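Local coordinates for pancreatic lipase related protein 2 (Equus caballus, PDB 1W52), which probably hydrolyses the acyl ester bonds of triacylglycerols and galactolipids as a secreted, calcium-binding lipase, at residues S220-H225 with A322-F327; V203-A208 with D227-G232; V401-N406 with L417-I422. One frame throughout, in Å; residues are numbered along the deposited sequence.

Contact 1 (S220-H225 with A322-F327); sequences SQKVGH and AVEQTF
The amide of Glu324 donates to the carbonyl of Gly224, N to O 2.8 Å, in a nearly straight bond (164° at the hydrogen) that lies in the carbonyl plane. One residue on in both segments, the amide of Gln325 makes a weak, bent bond to the carbonyl of His225. A turn in the chain at Glu324, with a positive phi of 59°, accompanies these two successive bonds. The His225 side chain packs against Ala322 and Val323. Its CG stands anti to the carbonyl carbon (chi1 -58°), so that the carbonyl oxygen of Ala322 meets the ring at its edge, in plane, and CD2 rests 3.7 Å from CG1 of Val323. The imidazole suits the spot because it offers carbon for this packing while ND1 accepts the backbone N-H of Val201. Farther along, the aliphatic parts of Lys222 and Glu324 cross at about a right angle, Lys222 CB lying 3.7 Å from Glu324 CG; the position of the lysine's amino group is doubtful. His225 and Val323 both touch Pro195, which lies in the loop carrying the calcium ligands Asp194 and Asp197. The 220-225 loop runs directly into strand 226-230, and residues 322-324 lead into strand 325-329, its parallel neighbour in the central sheet.

Contact 2 (V203-A208 with D227-G232); sequences VIHTDA and DFFPNG
His205 is bound to Asp227 through its ring edge: NE2 donates to OD1 at 2.8 Å with 163° at the hydrogen, and the oxygen, lying in the ring plane, uses its anti lone pair. Over one face of the imidazole lies the Phe229 ring in an offset stack, centroids 4.2 Å apart and planes only 7° from parallel. CG1 of Val203 covers the opposite face. His205 holds CG anti to the carbonyl carbon (chi1 -62°) and Phe229 does likewise, which sends the two rings side by side in the same direction. The backbone sets this register, with Phe228 N giving to Val203 O at 2.8 Å and His205 N to Phe228 O at 3.1 Å. Strands 201-204 and 226-230 are thereby parallel neighbours in the central sheet of an alpha/beta hydrolase fold. An alanine in place of His205 would probably leave Asp227 OD1 without this donor and open a gap between Val203 and Phe229. Past the paired residues, Pro230, with no N-H to offer, packs CG against Ile204 CG2 at 4.0 Å and against the methyl of Thr206. In the next shell, Asp227 is steadied by the amides of Val223 and Gly224, one on each carboxylate oxygen. ND1 of His205 bonds to the carbonyl of Met219; hydrogen-bonded to oxygen at both nitrogens, the ring may well be doubly protonated. Thr206 OG1 is bonded to Asn264 O, and the backbone N of Thr206 donates to OD1 of Asp178, the predicted charge-relay acid.

Contact 3 (V401-N406 with L417-I422); sequences VKFVWN and LGASRI
The touching parts of 401-406 and 417-422 run in roughly opposite directions, 147° apart end to end, and even the close pair Phe403 and Ala419 keeps its CA atoms 9.0 Å apart, far too distant for backbone pairing. The interval is bridged by side chains, with one backbone carbonyl among their partners. The indole of Trp405 crosses Leu417 at about a right angle: CH2 comes within 3.7 Å of CD2, while CZ2 lies against CB. Its broad benzo end suits this apolar place, and its single polar atom, NE1, is satisfied by the carbonyl of Gln442. Phe403, with CG anti to the backbone N (chi1 -154°), sends its ring across the interval so that CZ reaches the methyl of Ala419 at 4.2 Å and also nears the carbonyl oxygen of Gly418. The small Ala419 is well matched to the long phenyl group that meets it. Gly418 itself has a positive phi of 63°, which a residue without a side chain adopts readily. At the other end Val401 and Ile422 reach toward each other tip to tip, CG2 to CD1 at 4.1 Å, and both also touch Phe435. CD1 of Ile422 lies near the Phe403 ring as well. Such packing of buried apolar groups between two segments whose backbones are too far apart to bond is consistent with the core between the facing layers of the beta-sandwich typical of PLAT domains.

Contacts 1 and 2 belong to one region of the lipase domain, with centres 10 Å apart, and their segments alternate along the chain in the order 203-208, 220-225, 227-232, 322-327. Together they join strands 201-204, 226-230 and 325-329, consecutive in the central sheet; Gln325 O and Phe327 O probably accept the amides of Asp227 and Phe229, so strand 226-230 of contact 2 pairs with strand 325-329 of contact 1. Contact 3 follows later in the chain, in the C-terminal PLAT domain, with centres 41 Å from contact 1 and 35 Å from contact 2 and no touch to either. Contact 2 thus lies beside the predicted charge-relay residues, while the PLAT domain has its own apolar core.

Contact 1 (S220-H225 with A322-F327)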
# COMPACT_ATOMS: atom_id res chain seq x y z
N SER A 220 -1.92 9.30 9.46
CA SER A 220 -3.03 8.45 9.87
C SER A 220 -4.38 8.91 9.24
O SER A 220 -5.30 8.12 9.03
CB SER A 220 -3.13 8.51 11.38
OG SER A 220 -3.36 9.85 11.81
N GLN A 221 -4.47 10.20 8.98
CA GLN A 221 -5.60 10.85 8.35
C GLN A 221 -6.02 10.26 7.04
O GLN A 221 -5.21 10.18 6.13
CB GLN A 221 -5.24 12.29 8.10
CG GLN A 221 -6.36 13.13 7.58
CD GLN A 221 -6.15 14.65 7.79
OE1 GLN A 221 -5.09 15.21 7.47
NE2 GLN A 221 -7.18 15.32 8.30
N LYS A 222 -7.30 9.93 6.90
CA LYS A 222 -7.79 9.49 5.60
C LYS A 222 -7.78 10.64 4.60
O LYS A 222 -8.22 11.72 4.93
CB LYS A 222 -9.19 8.95 5.72
CG LYS A 222 -9.26 7.53 6.24
CD LYS A 222 -9.85 7.59 7.60
CE LYS A 222 -9.79 6.27 8.32
NZ LYS A 222 -11.12 5.78 8.66
N VAL A 223 -7.23 10.44 3.42
CA VAL A 223 -7.16 11.52 2.41
C VAL A 223 -7.50 11.11 1.01
O VAL A 223 -7.13 11.79 0.10
CB VAL A 223 -5.76 12.14 2.33
CG1 VAL A 223 -5.32 12.58 3.67
CG2 VAL A 223 -4.80 11.15 1.82
N GLY A 224 -8.20 10.01 0.82
CA GLY A 224 -8.43 9.47 -0.50
C GLY A 224 -9.89 9.12 -0.61
O GLY A 224 -10.62 9.23 0.38
N HIS A 225 -10.33 8.73 -1.80
CA HIS A 225 -11.62 8.07 -1.89
C HIS A 225 -11.47 6.72 -1.21
O HIS A 225 -12.41 6.20 -0.61
CB HIS A 225 -12.10 7.95 -3.34
CG HIS A 225 -12.18 9.28 -4.01
ND1 HIS A 225 -11.16 9.77 -4.79
CD2 HIS A 225 -13.11 10.26 -3.93
CE1 HIS A 225 -11.46 10.98 -5.21
NE2 HIS A 225 -12.63 11.31 -4.68
N ALA A 322 -17.74 7.11 -2.24
CA ALA A 322 -17.52 7.93 -1.04
C ALA A 322 -16.07 8.33 -0.92
O ALA A 322 -15.19 7.88 -1.71
CB ALA A 322 -17.90 7.16 0.19
N VAL A 323 -15.82 9.15 0.11
CA VAL A 323 -14.45 9.49 0.55
C VAL A 323 -14.09 8.79 1.87
O VAL A 323 -14.95 8.37 2.66
CB VAL A 323 -14.23 11.00 0.70
CG1 VAL A 323 -14.02 11.63 -0.61
CG2 VAL A 323 -15.42 11.63 1.35
N GLU A 324 -12.80 8.64 2.09
CA GLU A 324 -12.33 7.98 3.29
C GLU A 324 -12.83 6.56 3.46
O GLU A 324 -12.75 6.03 4.56
CB GLU A 324 -12.75 8.79 4.51
CG GLU A 324 -12.41 10.28 4.46
CD GLU A 324 -12.44 10.89 5.84
OE1 GLU A 324 -13.09 10.25 6.75
OE2 GLU A 324 -11.81 11.96 6.04
N GLN A 325 -13.36 5.95 2.39
CA GLN A 325 -13.69 4.53 2.39
C GLN A 325 -12.44 3.82 2.85
O GLN A 325 -11.38 3.97 2.23
CB GLN A 325 -14.02 4.02 0.99
CG GLN A 325 -15.26 4.61 0.31
CD GLN A 325 -15.49 4.07 -1.12
OE1 GLN A 325 -15.08 4.70 -2.11
NE2 GLN A 325 -16.16 2.91 -1.21
N THR A 326 -12.54 3.06 3.93
CA THR A 326 -11.36 2.42 4.45
C THR A 326 -11.44 0.93 4.32
O THR A 326 -12.53 0.34 4.42
CB THR A 326 -11.11 2.77 5.93
OG1 THR A 326 -12.18 2.25 6.69
CG2 THR A 326 -11.22 4.26 6.22
N PHE A 327 -10.26 0.36 4.07
CA PHE A 327 -10.06 -1.08 3.95
C PHE A 327 -8.78 -1.60 4.70
O PHE A 327 -7.81 -0.84 4.91
CB PHE A 327 -9.97 -1.48 2.48
CG PHE A 327 -10.99 -0.83 1.63
CD1 PHE A 327 -10.92 0.57 1.38
CD2 PHE A 327 -12.04 -1.58 1.08
CE1 PHE A 327 -11.87 1.20 0.59
CE2 PHE A 327 -12.98 -0.95 0.30
CZ PHE A 327 -12.89 0.45 0.06

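Contact 2 (V203-A208 with D227-G232)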
# COMPACT_ATOMS: atom_id res chain seq x y z
N VAL A 203 -5.06 5.79 -1.29
CA VAL A 203 -3.92 5.91 -0.42
C VAL A 203 -3.55 4.59 0.25
O VAL A 203 -4.41 3.87 0.72
CB VAL A 203 -4.21 6.96 0.65
CG1 VAL A 203 -2.91 7.40 1.34
CG2 VAL A 203 -4.91 8.14 0.02
N ILE A 204 -2.25 4.30 0.28
CA ILE A 204 -1.71 3.24 1.12
C ILE A 204 -0.97 3.82 2.34
O ILE A 204 -0.05 4.61 2.19
CB ILE A 204 -0.80 2.33 0.30
CG1 ILE A 204 -1.60 1.78 -0.85
CG2 ILE A 204 -0.32 1.13 1.14
CD1 ILE A 204 -0.74 1.00 -1.84
N HIS A 205 -1.38 3.39 3.53
CA HIS A 205 -0.86 3.88 4.82
C HIS A 205 -0.03 2.77 5.49
O HIS A 205 -0.61 1.80 5.98
CB HIS A 205 -1.98 4.17 5.80
CG HIS A 205 -2.95 5.25 5.37
ND1 HIS A 205 -2.88 6.53 5.87
CD2 HIS A 205 -4.06 5.19 4.60
CE1 HIS A 205 -3.90 7.23 5.38
NE2 HIS A 205 -4.62 6.45 4.60
N THR A 206 1.29 2.92 5.50
CA THR A 206 2.18 1.94 6.14
C THR A 206 2.91 2.42 7.39
O THR A 206 3.47 1.58 8.06
CB THR A 206 3.25 1.41 5.15
OG1 THR A 206 3.99 2.52 4.59
CG2 THR A 206 2.59 0.71 3.94
N ASP A 207 2.93 3.72 7.72
CA ASP A 207 3.75 4.21 8.84
C ASP A 207 3.02 5.29 9.61
O ASP A 207 3.57 6.29 10.00
CB ASP A 207 5.09 4.72 8.30
CG ASP A 207 6.14 5.02 9.39
OD1 ASP A 207 6.05 4.38 10.46
OD2 ASP A 207 7.08 5.87 9.24
N ALA A 208 1.74 5.03 9.85
CA ALA A 208 0.76 5.96 10.43
C ALA A 208 0.72 6.10 11.99
O ALA A 208 -0.20 6.67 12.61
CB ALA A 208 -0.59 5.52 9.92
N ASP A 227 -8.69 4.67 1.46
CA ASP A 227 -7.53 4.68 2.31
C ASP A 227 -7.38 3.25 2.73
O ASP A 227 -8.24 2.73 3.41
CB ASP A 227 -7.80 5.58 3.53
CG ASP A 227 -7.80 7.05 3.16
OD1 ASP A 227 -6.69 7.68 3.27
OD2 ASP A 227 -8.85 7.63 2.71
N PHE A 228 -6.31 2.60 2.29
CA PHE A 228 -5.98 1.22 2.68
C PHE A 228 -5.02 1.21 3.88
O PHE A 228 -4.11 2.06 3.93
CB PHE A 228 -5.31 0.49 1.54
CG PHE A 228 -6.14 0.39 0.30
CD1 PHE A 228 -6.32 1.49 -0.53
CD2 PHE A 228 -6.70 -0.81 -0.06
CE1 PHE A 228 -7.05 1.39 -1.67
CE2 PHE A 228 -7.45 -0.92 -1.22
CZ PHE A 228 -7.61 0.18 -2.02
N PHE A 229 -5.21 0.24 4.79
CA PHE A 229 -4.34 0.08 5.97
C PHE A 229 -3.69 -1.31 6.15
O PHE A 229 -4.08 -2.06 7.05
CB PHE A 229 -5.16 0.43 7.21
CG PHE A 229 -5.57 1.84 7.24
CD1 PHE A 229 -6.69 2.26 6.55
CD2 PHE A 229 -4.79 2.76 7.92
CE1 PHE A 229 -7.07 3.64 6.59
CE2 PHE A 229 -5.12 4.14 7.93
CZ PHE A 229 -6.26 4.58 7.28
N PRO A 230 -2.72 -1.66 5.32
CA PRO A 230 -2.09 -2.98 5.40
C PRO A 230 -1.52 -3.25 6.78
O PRO A 230 -0.78 -2.46 7.39
CB PRO A 230 -0.92 -2.89 4.41
CG PRO A 230 -0.71 -1.42 4.19
CD PRO A 230 -2.12 -0.87 4.25
N ASN A 231 -1.86 -4.40 7.30
CA ASN A 231 -1.45 -4.73 8.64
C ASN A 231 -1.84 -3.68 9.63
O ASN A 231 -1.08 -3.45 10.57
CB ASN A 231 0.02 -4.89 8.61
CG ASN A 231 0.46 -5.72 7.41
OD1 ASN A 231 -0.04 -6.85 7.24
ND2 ASN A 231 1.36 -5.18 6.57
N GLY A 232 -3.00 -3.04 9.46
CA GLY A 232 -3.33 -1.90 10.31
C GLY A 232 -2.58 -0.59 10.03
O GLY A 232 -2.87 0.47 10.60

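Contact 3 (V401-N406 with L417-I422)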
# COMPACT_ATOMS: atom_id res chain seq x y z
N VAL A 401 -5.90 -30.84 4.48
CA VAL A 401 -5.39 -30.30 5.76
C VAL A 401 -4.54 -31.35 6.51
O VAL A 401 -4.38 -32.48 6.01
CB VAL A 401 -6.54 -29.74 6.73
CG1 VAL A 401 -7.62 -29.01 5.98
CG2 VAL A 401 -7.16 -30.83 7.63
N LYS A 402 -4.00 -30.97 7.70
CA LYS A 402 -3.20 -31.92 8.53
C LYS A 402 -3.46 -31.95 10.05
O LYS A 402 -3.27 -32.99 10.67
CB LYS A 402 -1.69 -31.75 8.26
CG LYS A 402 -1.16 -32.56 7.06
CD LYS A 402 -1.79 -33.97 6.92
CE LYS A 402 -1.93 -34.39 5.44
NZ LYS A 402 -2.76 -35.62 5.24
N PHE A 403 -3.94 -30.87 10.65
CA PHE A 403 -4.18 -30.82 12.13
C PHE A 403 -2.85 -30.85 12.96
O PHE A 403 -1.84 -30.27 12.55
CB PHE A 403 -5.16 -31.93 12.59
CG PHE A 403 -5.94 -31.61 13.85
CD1 PHE A 403 -6.68 -30.44 13.94
CD2 PHE A 403 -5.95 -32.46 14.93
CE1 PHE A 403 -7.42 -30.12 15.10
CE2 PHE A 403 -6.70 -32.14 16.09
CZ PHE A 403 -7.42 -30.97 16.16
N VAL A 404 -2.88 -31.43 14.23
CA VAL A 404 -1.75 -31.68 15.17
C VAL A 404 -2.19 -30.98 16.43
O VAL A 404 -3.10 -30.13 16.41
CB VAL A 404 -0.33 -31.12 14.79
CG1 VAL A 404 0.61 -31.20 15.98
CG2 VAL A 404 0.28 -31.93 13.65
N TRP A 405 -1.83 -31.25 17.54
CA TRP A 405 -2.16 -30.49 18.73
C TRP A 405 -1.33 -30.98 19.93
O TRP A 405 -0.90 -32.16 20.01
CB TRP A 405 -3.66 -30.48 19.02
CG TRP A 405 -4.19 -31.76 19.48
CD1 TRP A 405 -4.18 -32.95 18.80
CD2 TRP A 405 -4.83 -32.02 20.74
NE1 TRP A 405 -4.78 -33.93 19.55
CE2 TRP A 405 -5.19 -33.40 20.75
CE3 TRP A 405 -5.14 -31.23 21.86
CZ2 TRP A 405 -5.85 -33.99 21.84
CZ3 TRP A 405 -5.79 -31.83 22.95
CH2 TRP A 405 -6.13 -33.20 22.93
N ASN A 406 -1.10 -30.06 20.85
CA ASN A 406 -0.13 -30.23 21.90
C ASN A 406 -0.76 -29.84 23.23
O ASN A 406 -1.88 -29.33 23.26
CB ASN A 406 1.09 -29.38 21.56
CG ASN A 406 1.81 -29.88 20.31
OD1 ASN A 406 1.73 -29.28 19.25
ND2 ASN A 406 2.49 -31.01 20.45
N LEU A 417 -9.76 -36.97 21.51
CA LEU A 417 -10.39 -35.69 21.16
C LEU A 417 -10.81 -35.50 19.67
O LEU A 417 -12.02 -35.42 19.38
CB LEU A 417 -9.57 -34.50 21.70
CG LEU A 417 -10.44 -33.47 22.48
CD1 LEU A 417 -11.04 -34.08 23.74
CD2 LEU A 417 -9.68 -32.19 22.85
N GLY A 418 -9.85 -35.43 18.75
CA GLY A 418 -10.14 -35.18 17.34
C GLY A 418 -10.80 -33.85 16.97
O GLY A 418 -10.56 -32.80 17.58
N ALA A 419 -11.63 -33.87 15.94
CA ALA A 419 -12.31 -32.67 15.49
C ALA A 419 -13.40 -33.09 14.54
O ALA A 419 -13.11 -33.56 13.43
CB ALA A 419 -11.35 -31.74 14.78
N SER A 420 -14.63 -32.96 15.02
CA SER A 420 -15.84 -33.27 14.25
C SER A 420 -15.77 -32.66 12.85
O SER A 420 -15.86 -33.38 11.83
CB SER A 420 -17.09 -32.74 15.01
OG SER A 420 -18.29 -32.93 14.28
N ARG A 421 -15.58 -31.33 12.81
CA ARG A 421 -15.51 -30.59 11.56
C ARG A 421 -14.50 -29.41 11.61
O ARG A 421 -14.21 -28.85 12.67
CB ARG A 421 -16.93 -30.16 11.12
CG ARG A 421 -17.87 -31.38 10.87
CD ARG A 421 -19.30 -31.07 10.42
NE ARG A 421 -20.20 -32.20 10.68
CZ ARG A 421 -21.42 -32.35 10.17
NH1 ARG A 421 -21.95 -31.44 9.36
NH2 ARG A 421 -22.13 -33.43 10.49
N ILE A 422 -13.96 -29.11 10.42
CA ILE A 422 -13.02 -28.01 10.16
C ILE A 422 -13.49 -27.20 8.92
O ILE A 422 -12.95 -27.38 7.82
CB ILE A 422 -11.57 -28.54 9.89
CG1 ILE A 422 -11.06 -29.40 11.05
CG2 ILE A 422 -10.58 -27.39 9.60
CD1 ILE A 422 -9.66 -29.96 10.82